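CT398 (Chlamydia trachomatis, PDB 4ILO) is of unknown function but joins a long coiled-coil hairpin to a zinc ribbon domain, an architecture consistent with binding DNA or RNA. Local coordinates at residues E198-S203 / Q212-V217. Residues are numbered along the deposited sequence; the frame is centred on the assembly and turned at random.
Sequences ENRVCS and QHENLV. With ZN (zinc ion), chain C; EDO (1,2-ethanediol), chain D.
A single nitrogen, Arg200 NH1, carries the whole polar link between segment 198-203 and the helix segment 212-217, lying almost equally close to both oxygens of the Glu214 carboxylate. The salt bridge measures 3.0 Å from Arg200 NH1 to Glu214 OE2. A weak, bent hydrogen bond runs from Arg200 NH1 to Glu214 OE1, at 3.1 Å with an angle of 145° at the hydrogen. Glu214 CD sits at the edge of the guanidinium and in its plane, but the carboxylate is turned 50° against that plane, and NH1 alone meets it, so this is not the flat, two-nitrogen pairing. The arginine chain, extended from CG to NE, crosses the acid at a slant, with Arg200 CD 3.5 Å from Glu214 OE1. Glu214 reaches out with CG anti to the backbone N (chi1 174°) and an extended chain beyond; Trp235 touches this buried side chain, and Arg218 makes a long, weak ion pair with Glu214 OE2. Arg200 projects from the type I' turn from Glu198 to Val201, which joins antiparallel strands 194-198 and 201-202 of the C4-type zinc ribbon and is closed by a hydrogen bond of 2.8 Å from Val201 N to Glu198 O. Directly after it, Cys202 SG binds the zinc ion at 2.3 Å, with Cys205, Cys226 and Cys229 completing the site. Three residues on from Glu214, Val217 packs on Val224 and Leu233, and its carbonyl O accepts a hydrogen bond of 3.0 Å from O1 of a 1,2-ethanediol, probably from the crystallisation liquor.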
loop_
_atom_site.group_PDB
_atom_site.type_symbol
_atom_site.label_atom_id
_atom_site.label_comp_id
_atom_site.label_asym_id
_atom_site.label_seq_id
_atom_site.Cartn_x
_atom_site.Cartn_y
_atom_site.Cartn_z
ATOM N N GLU A 198 -30.717 28.136 12.692
ATOM C CA GLU A 198 -29.936 29.358 12.456
ATOM C C GLU A 198 -30.593 30.142 11.328
ATOM O O GLU A 198 -30.841 29.593 10.244
ATOM C CB GLU A 198 -28.470 29.094 12.031
ATOM C CG GLU A 198 -27.681 27.993 12.781
ATOM C CD GLU A 198 -27.043 28.437 14.122
ATOM O OE1 GLU A 198 -25.859 28.059 14.384
ATOM O OE2 GLU A 198 -27.739 29.120 14.929
ATOM N N ASN A 199 -30.846 31.427 11.560
ATOM C CA ASN A 199 -31.417 32.272 10.514
ATOM C C ASN A 199 -32.680 31.627 9.944
ATOM O O ASN A 199 -32.936 31.654 8.735
ATOM C CB ASN A 199 -30.398 32.554 9.402
ATOM C CG ASN A 199 -29.081 33.110 9.932
ATOM O OD1 ASN A 199 -29.012 34.265 10.364
ATOM N ND2 ASN A 199 -28.023 32.293 9.884
ATOM N N ARG A 200 -33.455 31.002 10.822
ATOM C CA ARG A 200 -34.710 30.354 10.450
ATOM C C ARG A 200 -34.540 29.222 9.414
ATOM O O ARG A 200 -35.529 28.828 8.770
ATOM C CB ARG A 200 -35.732 31.390 9.975
ATOM C CG ARG A 200 -36.037 32.511 11.001
ATOM C CD ARG A 200 -37.427 33.100 10.706
ATOM N NE ARG A 200 -37.697 34.408 11.314
ATOM C CZ ARG A 200 -38.071 34.595 12.582
ATOM N NH1 ARG A 200 -38.180 33.550 13.399
ATOM N NH2 ARG A 200 -38.310 35.829 13.045
ATOM N N VAL A 201 -33.318 28.676 9.228
ATOM C CA VAL A 201 -33.118 27.473 8.416
ATOM C C VAL A 201 -32.526 26.350 9.275
ATOM O O VAL A 201 -32.034 26.564 10.386
ATOM C CB VAL A 201 -32.261 27.702 7.138
ATOM C CG1 VAL A 201 -32.640 28.994 6.449
ATOM C CG2 VAL A 201 -30.765 27.719 7.455
ATOM N N CYS A 202 -32.605 25.124 8.745
ATOM C CA CYS A 202 -31.923 23.983 9.346
ATOM C C CYS A 202 -30.430 24.179 9.139
ATOM O O CYS A 202 -29.990 24.399 8.011
ATOM C CB CYS A 202 -32.386 22.698 8.664
ATOM S SG CYS A 202 -31.522 21.198 9.160
ATOM N N SER A 203 -29.652 24.142 10.215
ATOM C CA SER A 203 -28.223 24.357 10.058
ATOM C C SER A 203 -27.509 23.102 9.580
ATOM O O SER A 203 -26.347 23.174 9.191
ATOM C CB SER A 203 -27.615 24.904 11.348
ATOM O OG SER A 203 -27.546 23.921 12.345
ATOM N N GLN A 212 -44.707 27.550 10.854
ATOM C CA GLN A 212 -45.363 26.570 11.705
ATOM C C GLN A 212 -44.350 25.616 12.333
ATOM O O GLN A 212 -44.426 25.316 13.537
ATOM C CB GLN A 212 -46.366 25.787 10.870
ATOM C CG GLN A 212 -46.549 24.393 11.401
ATOM C CD GLN A 212 -47.782 23.721 10.854
ATOM O OE1 GLN A 212 -47.810 23.297 9.690
ATOM N NE2 GLN A 212 -48.820 23.621 11.695
ATOM N N HIS A 213 -43.388 25.129 11.523
ATOM C CA HIS A 213 -42.415 24.159 12.008
ATOM C C HIS A 213 -41.492 24.791 13.041
ATOM O O HIS A 213 -41.138 24.158 14.043
ATOM C CB HIS A 213 -41.627 23.571 10.830
ATOM C CG HIS A 213 -41.109 22.192 11.089
ATOM N ND1 HIS A 213 -41.940 21.099 11.224
ATOM C CD2 HIS A 213 -39.850 21.736 11.294
ATOM C CE1 HIS A 213 -41.215 20.022 11.474
ATOM N NE2 HIS A 213 -39.942 20.382 11.521
ATOM N N GLU A 214 -41.104 26.044 12.830
ATOM C CA GLU A 214 -40.336 26.742 13.851
ATOM C C GLU A 214 -41.125 26.836 15.158
ATOM O O GLU A 214 -40.587 26.553 16.238
ATOM C CB GLU A 214 -39.932 28.127 13.345
ATOM C CG GLU A 214 -39.268 28.958 14.412
ATOM C CD GLU A 214 -38.618 30.228 13.867
ATOM O OE1 GLU A 214 -38.826 30.580 12.668
ATOM O OE2 GLU A 214 -37.899 30.870 14.664
ATOM N N ASN A 215 -42.409 27.208 15.080
ATOM C CA ASN A 215 -43.250 27.189 16.272
ATOM C C ASN A 215 -43.126 25.858 17.004
ATOM O O ASN A 215 -42.892 25.822 18.219
ATOM C CB ASN A 215 -44.708 27.504 15.915
ATOM C CG ASN A 215 -44.917 28.984 15.561
ATOM O OD1 ASN A 215 -44.206 29.859 16.064
ATOM N ND2 ASN A 215 -45.889 29.266 14.687
ATOM N N LEU A 216 -43.242 24.744 16.266
ATOM C CA LEU A 216 -43.142 23.429 16.893
ATOM C C LEU A 216 -41.814 23.250 17.618
ATOM O O LEU A 216 -41.779 22.700 18.723
ATOM C CB LEU A 216 -43.305 22.322 15.847
ATOM C CG LEU A 216 -44.674 22.130 15.180
ATOM C CD1 LEU A 216 -44.554 21.055 14.096
ATOM C CD2 LEU A 216 -45.703 21.740 16.212
ATOM N N VAL A 217 -40.699 23.672 16.996
ATOM C CA VAL A 217 -39.391 23.458 17.618
ATOM C C VAL A 217 -39.279 24.261 18.908
ATOM O O VAL A 217 -38.767 23.773 19.921
ATOM C CB VAL A 217 -38.242 23.801 16.642
ATOM C CG1 VAL A 217 -36.913 23.639 17.339
ATOM C CG2 VAL A 217 -38.325 22.937 15.376
HETATM ZN ZN ZN C . -32.263 19.831 7.471
HETATM C C1 EDO D . -37.465 20.456 19.778
HETATM O O1 EDO D . -37.072 21.433 20.748
HETATM C C2 EDO D . -36.534 19.267 19.941
HETATM O O2 EDO D . -36.602 18.519 18.726
#